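Local coordinates for protein 6-phosphogluconolactonase (Trypanosoma cruzi, PDB 6VYE) that probably hydrolyses 6-phosphoglucono-1,5-lactone to 6-phosphogluconate, the second step of the oxidative pentose phosphate pathway, at residues E34-S39 with W44-A49; C29-E34 with H219-A224; M58-L63 with I163-L168; H69-E74 with Q101-D106. All blocks are in the same frame, centred on the assembly; numbering follows the deposited sequence.

Contact 1. Residues E34-S39 with W44-A49; sequences EIIHAS and WPLSIA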
loop_
_atom_site.group_PDB
_atom_site.type_symbol
_atom_site.label_atom_id
_atom_site.label_comp_id
_atom_site.label_asym_id
_atom_site.label_seq_id
_atom_site.Cartn_x
_atom_site.Cartn_y
_atom_site.Cartn_z
ATOM N N GLU A 34 9.182 14.631 2.321
ATOM C CA GLU A 34 10.546 14.653 1.738
ATOM C C GLU A 34 10.497 14.204 0.277
ATOM O O GLU A 34 11.194 14.832 -0.549
ATOM C CB GLU A 34 11.489 13.690 2.470
ATOM C CG GLU A 34 12.211 14.313 3.640
ATOM C CD GLU A 34 12.887 13.328 4.583
ATOM O OE1 GLU A 34 12.919 12.087 4.277
ATOM O OE2 GLU A 34 13.344 13.795 5.641
ATOM N N ILE A 35 9.744 13.128 -0.029
ATOM C CA ILE A 35 9.663 12.593 -1.413
ATOM C C ILE A 35 8.965 13.666 -2.268
ATOM O O ILE A 35 9.381 13.887 -3.388
ATOM C CB ILE A 35 8.929 11.227 -1.440
ATOM C CG1 ILE A 35 9.746 10.143 -0.728
ATOM C CG2 ILE A 35 8.567 10.838 -2.863
ATOM C CD1 ILE A 35 8.956 8.897 -0.454
ATOM N N ILE A 36 7.931 14.321 -1.746
ATOM C CA ILE A 36 7.188 15.373 -2.504
ATOM C C ILE A 36 8.175 16.488 -2.855
ATOM O O ILE A 36 8.293 16.847 -4.035
ATOM C CB ILE A 36 5.980 15.900 -1.717
ATOM C CG1 ILE A 36 4.896 14.829 -1.582
ATOM C CG2 ILE A 36 5.449 17.182 -2.373
ATOM C CD1 ILE A 36 3.798 15.163 -0.614
ATOM N N HIS A 37 8.907 17.001 -1.872
ATOM C CA HIS A 37 9.803 18.176 -2.062
ATOM C C HIS A 37 11.047 17.850 -2.894
ATOM O O HIS A 37 11.674 18.814 -3.402
ATOM C CB HIS A 37 10.168 18.778 -0.722
ATOM C CG HIS A 37 8.989 19.408 -0.071
ATOM N ND1 HIS A 37 8.041 20.078 -0.824
ATOM C CD2 HIS A 37 8.613 19.502 1.223
ATOM C CE1 HIS A 37 7.105 20.552 -0.012
ATOM N NE2 HIS A 37 7.414 20.175 1.246
ATOM N N ALA A 38 11.417 16.578 -3.021
ATOM C CA ALA A 38 12.594 16.126 -3.798
ATOM C C ALA A 38 12.244 16.161 -5.279
ATOM O O ALA A 38 13.157 16.127 -6.081
ATOM C CB ALA A 38 13.021 14.730 -3.378
ATOM N N SER A 39 10.945 16.210 -5.596
ATOM C CA SER A 39 10.386 16.165 -6.954
ATOM C C SER A 39 10.069 17.592 -7.406
ATOM O O SER A 39 9.364 18.315 -6.656
ATOM C CB SER A 39 9.163 15.312 -6.955
ATOM O OG SER A 39 8.957 14.713 -8.225
ATOM N N TRP A 44 4.440 17.028 -10.174
ATOM C CA TRP A 44 3.245 16.942 -9.301
ATOM C C TRP A 44 2.007 16.922 -10.198
ATOM O O TRP A 44 1.998 17.516 -11.278
ATOM C CB TRP A 44 3.198 18.076 -8.279
ATOM C CG TRP A 44 4.374 18.178 -7.362
ATOM C CD1 TRP A 44 5.534 17.447 -7.368
ATOM C CD2 TRP A 44 4.497 19.128 -6.286
ATOM N NE1 TRP A 44 6.363 17.899 -6.376
ATOM C CE2 TRP A 44 5.761 18.921 -5.692
ATOM C CE3 TRP A 44 3.676 20.152 -5.796
ATOM C CZ2 TRP A 44 6.214 19.686 -4.619
ATOM C CZ3 TRP A 44 4.115 20.900 -4.727
ATOM C CH2 TRP A 44 5.376 20.682 -4.163
ATOM N N PRO A 45 0.913 16.246 -9.791
ATOM C CA PRO A 45 0.858 15.518 -8.530
ATOM C C PRO A 45 1.550 14.161 -8.646
ATOM O O PRO A 45 1.404 13.494 -9.666
ATOM C CB PRO A 45 -0.644 15.299 -8.278
ATOM C CG PRO A 45 -1.246 15.309 -9.671
ATOM C CD PRO A 45 -0.373 16.232 -10.509
ATOM N N LEU A 46 2.268 13.785 -7.592
ATOM C CA LEU A 46 2.891 12.454 -7.481
ATOM C C LEU A 46 1.806 11.447 -7.090
ATOM O O LEU A 46 0.973 11.726 -6.174
ATOM C CB LEU A 46 4.017 12.504 -6.446
ATOM C CG LEU A 46 5.139 13.522 -6.681
ATOM C CD1 LEU A 46 6.163 13.376 -5.587
ATOM C CD2 LEU A 46 5.833 13.303 -8.020
ATOM N N SER A 47 1.869 10.266 -7.697
ATOM C CA SER A 47 0.913 9.158 -7.434
ATOM C C SER A 47 1.269 8.485 -6.099
ATOM O O SER A 47 2.403 8.037 -5.919
ATOM C CB SER A 47 0.874 8.214 -8.603
ATOM O OG SER A 47 2.169 7.813 -8.964
ATOM N N ILE A 48 0.322 8.428 -5.176
ATOM C CA ILE A 48 0.470 7.629 -3.926
ATOM C C ILE A 48 -0.628 6.550 -3.876
ATOM O O ILE A 48 -1.773 6.862 -4.119
ATOM C CB ILE A 48 0.467 8.540 -2.700
ATOM C CG1 ILE A 48 0.797 7.722 -1.451
ATOM C CG2 ILE A 48 -0.850 9.303 -2.572
ATOM C CD1 ILE A 48 1.266 8.541 -0.294
ATOM N N ALA A 49 -0.289 5.327 -3.481
ATOM C CA ALA A 49 -1.279 4.275 -3.214
ATOM C C ALA A 49 -1.345 4.121 -1.695
ATOM O O ALA A 49 -0.270 3.813 -1.092
ATOM C CB ALA A 49 -0.918 2.995 -3.909
#
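Trp-44 and Ile-36 meet nearly at right angles, the isoleucine branch standing over one face of the indole. The methyl CG2 of Ile-36 does the touching: it lies 3.4 Å above the ring plane, displaced toward the rim, with CZ2 of Trp-44 as its nearest atom. That branch is anti to the backbone N of its own residue (chi1 -68°, measured to CG1), which turns it to the indole.

The pyrrole end of the same ring is held by polar contacts. NE1 of Trp-44 is shared between two backbone carbonyls at the C-terminal end of helix 24-38, donating to O of Ser-39 at 3.0 Å and to O of Ile-36 at 3.2 Å. Both bonds are weak, bent to about 130° at the hydrogen, as expected when one N-H is divided between two acceptors. The carbonyl of Ile-36 lies at the ring edge and also receives the backbone N of Ser-39, so the indole joins a bond already made at the helix end.

Leu-46 comes in beside the tryptophan and divides its two methyls. CD1 packs 3.8 Å from CA of Ile-36, and CD2 sits 3.4 Å from OG of Ser-39. Over the benzene end of the same face, next to Ile-36, Leu-70 of helix 68-73 adds further cover, and Leu-77 of the adjacent strand touches both Ile-36 and Leu-46. A helix that turns back through a short loop into the next parallel strand, its last turn packed on that strand's beginning, is typical of the Rossmann-like alpha/beta fold of this family.

Contact 2. Residues C29-E34 with H219-A224; sequences CKKIVE and HVILLA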
loop_
_atom_site.group_PDB
_atom_site.type_symbol
_atom_site.label_atom_id
_atom_site.label_comp_id
_atom_site.label_asym_id
_atom_site.label_seq_id
_atom_site.Cartn_x
_atom_site.Cartn_y
_atom_site.Cartn_z
ATOM N N CYS A 29 4.918 10.414 7.599
ATOM C CA CYS A 29 4.566 11.766 7.131
ATOM C C CYS A 29 5.819 12.520 6.665
ATOM O O CYS A 29 5.794 13.086 5.534
ATOM C CB CYS A 29 3.863 12.512 8.254
ATOM S SG CYS A 29 3.265 14.126 7.708
ATOM N N LYS A 30 6.905 12.470 7.430
ATOM C CA LYS A 30 8.170 13.187 7.104
ATOM C C LYS A 30 8.725 12.616 5.790
ATOM O O LYS A 30 9.108 13.398 4.885
ATOM C CB LYS A 30 9.201 13.041 8.230
ATOM C CG LYS A 30 10.519 13.780 8.014
ATOM C CD LYS A 30 11.435 13.790 9.224
ATOM C CE LYS A 30 12.680 14.637 9.031
ATOM N NZ LYS A 30 13.625 14.538 10.174
ATOM N N LYS A 31 8.767 11.288 5.694
ATOM C CA LYS A 31 9.256 10.580 4.485
ATOM C C LYS A 31 8.413 11.022 3.273
ATOM O O LYS A 31 9.019 11.370 2.261
ATOM C CB LYS A 31 9.215 9.060 4.687
ATOM C CG LYS A 31 9.857 8.260 3.557
ATOM C CD LYS A 31 11.213 8.808 3.159
ATOM C CE LYS A 31 12.219 7.758 2.780
ATOM N NZ LYS A 31 13.522 8.393 2.481
ATOM N N ILE A 32 7.077 10.940 3.359
ATOM C CA ILE A 32 6.192 11.320 2.219
ATOM C C ILE A 32 6.463 12.767 1.792
ATOM O O ILE A 32 6.673 13.006 0.588
ATOM C CB ILE A 32 4.703 11.062 2.525
ATOM C CG1 ILE A 32 4.390 9.570 2.604
ATOM C CG2 ILE A 32 3.807 11.752 1.502
ATOM C CD1 ILE A 32 3.171 9.264 3.450
ATOM N N VAL A 33 6.528 13.689 2.732
ATOM C CA VAL A 33 6.773 15.136 2.451
ATOM C C VAL A 33 8.155 15.303 1.819
ATOM O O VAL A 33 8.229 16.027 0.843
ATOM C CB VAL A 33 6.568 16.014 3.695
ATOM C CG1 VAL A 33 7.040 17.453 3.491
ATOM C CG2 VAL A 33 5.108 16.000 4.118
ATOM N N GLU A 34 9.182 14.631 2.321
ATOM C CA GLU A 34 10.546 14.653 1.738
ATOM C C GLU A 34 10.497 14.204 0.277
ATOM O O GLU A 34 11.194 14.832 -0.549
ATOM C CB GLU A 34 11.489 13.690 2.470
ATOM C CG GLU A 34 12.211 14.313 3.640
ATOM C CD GLU A 34 12.887 13.328 4.583
ATOM O OE1 GLU A 34 12.919 12.087 4.277
ATOM O OE2 GLU A 34 13.344 13.795 5.641
ATOM N N HIS A 219 9.045 4.717 -4.867
ATOM C CA HIS A 219 9.211 4.666 -3.395
ATOM C C HIS A 219 8.190 3.735 -2.744
ATOM O O HIS A 219 6.955 3.871 -3.016
ATOM C CB HIS A 219 9.107 6.044 -2.775
ATOM C CG HIS A 219 10.018 7.014 -3.417
ATOM N ND1 HIS A 219 11.295 7.255 -2.927
ATOM C CD2 HIS A 219 9.855 7.794 -4.511
ATOM C CE1 HIS A 219 11.878 8.157 -3.683
ATOM N NE2 HIS A 219 11.001 8.531 -4.651
ATOM N N VAL A 220 8.688 2.868 -1.859
ATOM C CA VAL A 220 7.836 1.929 -1.095
ATOM C C VAL A 220 8.118 2.184 0.387
ATOM O O VAL A 220 9.306 2.217 0.780
ATOM C CB VAL A 220 8.107 0.463 -1.496
ATOM C CG1 VAL A 220 7.338 -0.494 -0.612
ATOM C CG2 VAL A 220 7.844 0.205 -2.975
ATOM N N ILE A 221 7.072 2.379 1.171
ATOM C CA ILE A 221 7.156 2.671 2.637
ATOM C C ILE A 221 6.306 1.616 3.324
ATOM O O ILE A 221 5.058 1.602 3.069
ATOM C CB ILE A 221 6.672 4.098 2.977
ATOM C CG1 ILE A 221 7.447 5.158 2.189
ATOM C CG2 ILE A 221 6.732 4.346 4.484
ATOM C CD1 ILE A 221 6.836 6.550 2.256
ATOM N N LEU A 222 6.950 0.733 4.093
ATOM C CA LEU A 222 6.238 -0.306 4.867
ATOM C C LEU A 222 6.193 0.144 6.321
ATOM O O LEU A 222 7.260 0.483 6.893
ATOM C CB LEU A 222 6.928 -1.666 4.725
ATOM C CG LEU A 222 6.277 -2.811 5.503
ATOM C CD1 LEU A 222 5.009 -3.287 4.824
ATOM C CD2 LEU A 222 7.236 -3.963 5.638
ATOM N N LEU A 223 4.996 0.109 6.901
ATOM C CA LEU A 223 4.734 0.371 8.336
ATOM C C LEU A 223 4.516 -0.981 9.021
ATOM O O LEU A 223 3.682 -1.766 8.548
ATOM C CB LEU A 223 3.504 1.271 8.425
ATOM C CG LEU A 223 3.658 2.638 7.772
ATOM C CD1 LEU A 223 2.584 3.603 8.230
ATOM C CD2 LEU A 223 5.024 3.207 8.117
ATOM N N ALA A 224 5.304 -1.303 10.046
ATOM C CA ALA A 224 5.130 -2.574 10.785
ATOM C C ALA A 224 5.402 -2.375 12.285
ATOM O O ALA A 224 6.446 -1.803 12.651
ATOM C CB ALA A 224 6.019 -3.625 10.173
#
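Apolar contact carries this pairing, and it centres on one methyl group, CD1 of Ile-221. From the helix side two neighbouring residues meet it. CG of Lys-31 is 3.7 Å from CD1 of Ile-221, and CG1 of Ile-32 is 3.9 Å from the same atom. Both side chains are inclined to the isoleucine instead of running alongside it. The delta methyl gets there because CG1 of Ile-221 is anti to its carbonyl carbon (chi1 -56°) and the chain then continues extended, projecting from the strand into the angle between the two helix residues.

The polar component is indirect. The aliphatic root of Lys-31 packs on Ile-221, while bends at its second and third torsions carry the ammonium group away from Ile-221. NZ of Lys-31 stays 6.0 Å from ND1 of His-219, too far for a bond, and that histidine nitrogen is instead hydrogen-bonded to Asp-256.

Leu-165 and Ile-260, on the strands flanking 219-224, also touch Ile-221, and Leu-165 reaches Ile-32 as well. Helix 24-38 thus covers part of one face of the sheet, over its parallel strands, the layered arrangement of helix on strand typical of a Rossmann-like alpha/beta domain.

Contact 3. Residues M58-L63 with I163-L168; sequences MLYSLL and IVLLGL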
loop_
_atom_site.group_PDB
_atom_site.type_symbol
_atom_site.label_atom_id
_atom_site.label_comp_id
_atom_site.label_asym_id
_atom_site.label_seq_id
_atom_site.Cartn_x
_atom_site.Cartn_y
_atom_site.Cartn_z
ATOM N N MET A 58 -3.851 7.575 11.163
ATOM C CA MET A 58 -3.178 8.641 11.938
ATOM C C MET A 58 -2.234 9.427 11.036
ATOM O O MET A 58 -2.145 10.630 11.242
ATOM C CB MET A 58 -2.409 8.053 13.119
ATOM C CG MET A 58 -3.349 7.603 14.203
ATOM S SD MET A 58 -2.472 6.561 15.343
ATOM C CE MET A 58 -1.458 7.825 16.113
ATOM N N LEU A 59 -1.513 8.755 10.129
ATOM C CA LEU A 59 -0.646 9.417 9.129
ATOM C C LEU A 59 -1.511 10.389 8.303
ATOM O O LEU A 59 -1.102 11.511 8.134
ATOM C CB LEU A 59 0.058 8.332 8.299
ATOM C CG LEU A 59 0.666 8.749 6.964
ATOM C CD1 LEU A 59 1.660 9.864 7.136
ATOM C CD2 LEU A 59 1.323 7.572 6.266
ATOM N N TYR A 60 -2.698 9.984 7.880
ATOM C CA TYR A 60 -3.565 10.798 6.989
ATOM C C TYR A 60 -4.145 11.988 7.752
ATOM O O TYR A 60 -4.269 13.080 7.116
ATOM C CB TYR A 60 -4.658 9.972 6.315
ATOM C CG TYR A 60 -4.187 8.739 5.605
ATOM C CD1 TYR A 60 -2.893 8.609 5.152
ATOM C CD2 TYR A 60 -5.073 7.691 5.383
ATOM C CE1 TYR A 60 -2.482 7.463 4.485
ATOM C CE2 TYR A 60 -4.664 6.521 4.778
ATOM C CZ TYR A 60 -3.365 6.407 4.321
ATOM O OH TYR A 60 -3.006 5.244 3.717
ATOM N N SER A 61 -4.433 11.821 9.052
ATOM C CA SER A 61 -4.912 12.913 9.936
ATOM C C SER A 61 -3.760 13.885 10.169
ATOM O O SER A 61 -4.007 15.085 10.210
ATOM C CB SER A 61 -5.428 12.404 11.250
ATOM O OG SER A 61 -6.334 11.348 10.996
ATOM N N LEU A 62 -2.560 13.363 10.353
ATOM C CA LEU A 62 -1.347 14.193 10.488
ATOM C C LEU A 62 -1.141 15.032 9.214
ATOM O O LEU A 62 -0.967 16.246 9.371
ATOM C CB LEU A 62 -0.175 13.267 10.811
ATOM C CG LEU A 62 1.159 13.935 11.116
ATOM C CD1 LEU A 62 1.011 15.080 12.133
ATOM C CD2 LEU A 62 2.137 12.892 11.624
ATOM N N LEU A 63 -1.223 14.440 8.009
ATOM C CA LEU A 63 -1.087 15.160 6.710
ATOM C C LEU A 63 -2.133 16.278 6.640
ATOM O O LEU A 63 -1.798 17.390 6.151
ATOM C CB LEU A 63 -1.235 14.185 5.528
ATOM C CG LEU A 63 -0.053 13.246 5.296
ATOM C CD1 LEU A 63 -0.399 12.095 4.360
ATOM C CD2 LEU A 63 1.139 13.996 4.756
ATOM N N ILE A 163 4.757 6.706 -4.967
ATOM C CA ILE A 163 4.806 6.223 -3.567
ATOM C C ILE A 163 3.840 5.053 -3.428
ATOM O O ILE A 163 2.679 5.168 -3.870
ATOM C CB ILE A 163 4.536 7.349 -2.557
ATOM C CG1 ILE A 163 5.384 8.591 -2.842
ATOM C CG2 ILE A 163 4.727 6.822 -1.147
ATOM C CD1 ILE A 163 5.191 9.726 -1.889
ATOM N N VAL A 164 4.298 3.961 -2.808
ATOM C CA VAL A 164 3.351 2.927 -2.336
ATOM C C VAL A 164 3.510 2.787 -0.824
ATOM O O VAL A 164 4.614 2.485 -0.357
ATOM C CB VAL A 164 3.551 1.602 -3.073
ATOM C CG1 VAL A 164 2.701 0.515 -2.421
ATOM C CG2 VAL A 164 3.225 1.751 -4.551
ATOM N N LEU A 165 2.430 3.031 -0.094
ATOM C CA LEU A 165 2.364 2.835 1.374
ATOM C C LEU A 165 1.802 1.462 1.713
ATOM O O LEU A 165 0.695 1.156 1.290
ATOM C CB LEU A 165 1.418 3.887 1.925
ATOM C CG LEU A 165 2.050 5.173 2.386
ATOM C CD1 LEU A 165 0.917 6.158 2.653
ATOM C CD2 LEU A 165 2.874 4.907 3.657
ATOM N N LEU A 166 2.498 0.698 2.536
ATOM C CA LEU A 166 2.056 -0.668 2.870
ATOM C C LEU A 166 2.030 -0.877 4.389
ATOM O O LEU A 166 2.811 -0.212 5.110
ATOM C CB LEU A 166 3.026 -1.637 2.197
ATOM C CG LEU A 166 3.057 -1.599 0.671
ATOM C CD1 LEU A 166 4.105 -2.550 0.167
ATOM C CD2 LEU A 166 1.709 -1.931 0.054
ATOM N N GLY A 167 1.171 -1.763 4.865
ATOM C CA GLY A 167 1.218 -2.224 6.273
ATOM C C GLY A 167 1.496 -3.715 6.298
ATOM O O GLY A 167 1.133 -4.352 5.317
ATOM N N LEU A 168 2.212 -4.222 7.303
ATOM C CA LEU A 168 2.485 -5.667 7.460
ATOM C C LEU A 168 1.425 -6.264 8.390
ATOM O O LEU A 168 1.338 -5.806 9.569
ATOM C CB LEU A 168 3.874 -5.856 8.036
ATOM C CG LEU A 168 4.399 -7.280 7.936
ATOM C CD1 LEU A 168 4.637 -7.647 6.469
ATOM C CD2 LEU A 168 5.675 -7.467 8.753
#
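The phenol ring of Tyr-60 presents its edge, not a face, to Leu-165. CD1 of the leucine lies near the ring plane, 4.1 Å from CE1 of Tyr-60 and 4.2 Å from its OH, and the two side chains approach from opposite directions. With CG anti to the carbonyl carbon (chi1 -52°), the tyrosine swings from the flank of the helix toward the strand. Its hydroxyl has a polar partner, the backbone carbonyl of Ser-51, so a hydrogen bond holds the far end of the ring close to where it meets the leucine. Around the same side chain Met-98, Ala-102 and Leu-103 of helix 95-104 supply additional contacts.

These residues belong to a layer of helices laid on a parallel sheet, the organisation of the Rossmann-like fold: helix 54-66 follows strand 46-50 in the chain and packs here on strand 163-167, which neighbours that strand in the sheet.

Leu-59, one position earlier, completes the grip on Leu-165. The two leucines reach toward each other tip to tip, and a single methyl of the helix residue serves both branches of its partner: CD2 of Leu-59 is 3.9 Å from CD1 of Leu-165 and 4.0 Å from its CD2. CD1 of Leu-165 thus meets a methyl and an aromatic edge side by side, both coming from the helix. Ile-221 from the next strand touches Leu-165 too, while Ala-28 and Cys-29 of helix 24-38 lie against Leu-59.

Contact 4. Residues H69-E74 with Q101-D106; sequences HLLKEE and QALLRD. Unlike the reference sequence in segment 101-106: Arg-105 (reference His).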
loop_
_atom_site.group_PDB
_atom_site.type_symbol
_atom_site.label_atom_id
_atom_site.label_comp_id
_atom_site.label_asym_id
_atom_site.label_seq_id
_atom_site.Cartn_x
_atom_site.Cartn_y
_atom_site.Cartn_z
ATOM N N HIS A 69 -2.065 22.624 3.015
ATOM C CA HIS A 69 -1.706 23.616 1.983
ATOM C C HIS A 69 -0.955 22.916 0.837
ATOM O O HIS A 69 -1.213 23.220 -0.336
ATOM C CB HIS A 69 -0.893 24.766 2.597
ATOM C CG HIS A 69 -0.674 25.828 1.583
ATOM N ND1 HIS A 69 0.471 25.867 0.786
ATOM C CD2 HIS A 69 -1.481 26.821 1.157
ATOM C CE1 HIS A 69 0.358 26.898 -0.043
ATOM N NE2 HIS A 69 -0.825 27.478 0.150
ATOM N N LEU A 70 -0.049 22.013 1.190
ATOM C CA LEU A 70 0.800 21.288 0.238
ATOM C C LEU A 70 -0.097 20.395 -0.622
ATOM O O LEU A 70 0.167 20.318 -1.819
ATOM C CB LEU A 70 1.838 20.487 1.019
ATOM C CG LEU A 70 2.751 19.594 0.197
ATOM C CD1 LEU A 70 3.514 20.402 -0.830
ATOM C CD2 LEU A 70 3.724 18.857 1.094
ATOM N N LEU A 71 -1.117 19.769 -0.028
ATOM C CA LEU A 71 -1.943 18.710 -0.690
ATOM C C LEU A 71 -3.149 19.315 -1.417
ATOM O O LEU A 71 -3.494 18.837 -2.539
ATOM C CB LEU A 71 -2.365 17.683 0.366
ATOM C CG LEU A 71 -1.202 16.983 1.072
ATOM C CD1 LEU A 71 -1.706 15.969 2.074
ATOM C CD2 LEU A 71 -0.225 16.354 0.091
ATOM N N LYS A 72 -3.792 20.312 -0.825
ATOM C CA LYS A 72 -5.032 20.920 -1.371
ATOM C C LYS A 72 -4.673 22.047 -2.349
ATOM O O LYS A 72 -5.037 21.924 -3.518
ATOM C CB LYS A 72 -5.942 21.378 -0.230
ATOM C CG LYS A 72 -7.100 22.298 -0.600
ATOM C CD LYS A 72 -7.876 22.668 0.652
ATOM C CE LYS A 72 -9.367 22.733 0.449
ATOM N NZ LYS A 72 -9.768 23.931 -0.308
ATOM N N GLU A 73 -4.004 23.107 -1.892
ATOM C CA GLU A 73 -3.653 24.295 -2.722
ATOM C C GLU A 73 -2.566 23.940 -3.739
ATOM O O GLU A 73 -2.657 24.450 -4.863
ATOM C CB GLU A 73 -3.127 25.471 -1.896
ATOM C CG GLU A 73 -4.235 26.386 -1.392
ATOM C CD GLU A 73 -5.170 25.702 -0.416
ATOM O OE1 GLU A 73 -4.673 24.939 0.439
ATOM O OE2 GLU A 73 -6.393 25.859 -0.571
ATOM N N GLU A 74 -1.540 23.175 -3.343
ATOM C CA GLU A 74 -0.340 22.951 -4.193
ATOM C C GLU A 74 -0.500 21.630 -4.969
ATOM O O GLU A 74 0.363 21.366 -5.838
ATOM C CB GLU A 74 0.967 23.023 -3.401
ATOM C CG GLU A 74 1.309 24.398 -2.856
ATOM C CD GLU A 74 2.754 24.485 -2.366
ATOM O OE1 GLU A 74 3.685 24.127 -3.152
ATOM O OE2 GLU A 74 2.968 24.847 -1.177
ATOM N N GLN A 101 -12.551 10.526 5.719
ATOM C CA GLN A 101 -12.861 11.193 7.008
ATOM C C GLN A 101 -11.607 11.923 7.500
ATOM O O GLN A 101 -11.727 13.059 8.003
ATOM C CB GLN A 101 -13.411 10.192 8.021
ATOM C CG GLN A 101 -14.821 9.725 7.686
ATOM C CD GLN A 101 -15.337 8.608 8.562
ATOM O OE1 GLN A 101 -16.546 8.439 8.711
ATOM N NE2 GLN A 101 -14.430 7.846 9.162
ATOM N N ALA A 102 -10.438 11.318 7.323
ATOM C CA ALA A 102 -9.164 11.755 7.933
ATOM C C ALA A 102 -8.527 12.892 7.130
ATOM O O ALA A 102 -7.804 13.717 7.746
ATOM C CB ALA A 102 -8.231 10.578 8.035
ATOM N N LEU A 103 -8.714 12.907 5.812
ATOM C CA LEU A 103 -7.911 13.750 4.874
ATOM C C LEU A 103 -8.676 14.071 3.578
ATOM O O LEU A 103 -8.720 15.230 3.221
ATOM C CB LEU A 103 -6.615 12.991 4.565
ATOM C CG LEU A 103 -5.744 13.580 3.462
ATOM C CD1 LEU A 103 -5.287 14.994 3.795
ATOM C CD2 LEU A 103 -4.552 12.671 3.205
ATOM N N LEU A 104 -9.219 13.079 2.863
ATOM C CA LEU A 104 -9.526 13.262 1.420
ATOM C C LEU A 104 -10.768 14.138 1.216
ATOM O O LEU A 104 -10.934 14.631 0.099
ATOM C CB LEU A 104 -9.662 11.906 0.736
ATOM C CG LEU A 104 -8.402 11.051 0.759
ATOM C CD1 LEU A 104 -8.617 9.763 -0.033
ATOM C CD2 LEU A 104 -7.210 11.796 0.189
ATOM N N ARG A 105 -11.582 14.341 2.254
ATOM C CA ARG A 105 -12.782 15.218 2.192
ATOM C C ARG A 105 -12.346 16.639 1.786
ATOM O O ARG A 105 -13.123 17.317 1.157
ATOM C CB ARG A 105 -13.539 15.204 3.529
ATOM C CG ARG A 105 -12.746 15.656 4.749
ATOM C CD ARG A 105 -13.511 15.407 6.054
ATOM N NE ARG A 105 -12.627 15.439 7.224
ATOM C CZ ARG A 105 -12.247 16.546 7.865
ATOM N NH1 ARG A 105 -12.719 17.725 7.504
ATOM N NH2 ARG A 105 -11.422 16.474 8.887
ATOM N N ASP A 106 -11.104 17.039 2.066
ATOM C CA ASP A 106 -10.592 18.392 1.742
ATOM C C ASP A 106 -9.603 18.393 0.559
ATOM O O ASP A 106 -8.916 19.413 0.397
ATOM C CB ASP A 106 -9.926 18.970 2.979
ATOM C CG ASP A 106 -10.952 19.450 3.994
ATOM O OD1 ASP A 106 -10.792 19.174 5.198
ATOM O OD2 ASP A 106 -11.913 20.060 3.560
#
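Leu-71 and Lys-72 make the contact with Leu-103 and Asp-106, the first through methyls and the second through its aliphatic chain. Before them in the sequence, His-69 serves its own helix: CB of Glu-73 lies 3.6 Å above one face of the imidazole, and ND1 of His-69 makes a weak bond to OE2 of Glu-74. The backbone N of Glu-74 bonds to O of His-69, the five-residue spacing of a wider, pi-type turn.

Leu-71 points to the other segment and crosses Leu-103 at about a right angle, the two meeting through their CD1 methyls at 4.1 Å. This is a modest hydrophobic touch with both residues buried.

Lys-72 has CG anti to its backbone N (chi1 167°), which leads the chain across the oxygen end of the Asp-106 carbonyl. Four successive carbons, CB to CE, line up against that oxygen, with CE of Lys-72 3.4 Å from O of Asp-106. The carbonyl is buried here without a polar partner, covered by methylenes. NZ of Lys-72 turns aside, making a long salt bridge to OE2 of Glu-73 and remaining 5.9 Å from OD2 of Asp-106, where opposite charges may still attract weakly.

On the other segment OD1 of Asp-106 bonds to His-64 of helix 54-66. That helix also touches Leu-71 through Leu-63 and Leu-103 through His-64, while Leu-77 and Phe-79 of strand 77-85 pack on Leu-71 and Leu-103 respectively.

Overall arrangement
Contacts 1, 2 and 3 all place a helix against the same mixed sheet, whose strands 219-224, 163-167 and 46-50 lie side by side; contact 4 joins two helices further out. Contacts 1 and 2 share helix 24-38 and have centres 11 Å apart, whereas contacts 2 and 3, on adjoining strands, are only 7 Å apart. Contact 4 lies about 14 Å from contacts 1 and 3, centre to centre, and meets contact 1 mainly through Leu-70 and contact 3 through Leu-71, Ala-102 and Leu-103. Along the chain contact 2 encloses the other three: contact 1 closes first, then contact 3 opens and encloses contact 4. Local and long-range pairings thus build one continuous alpha/beta core.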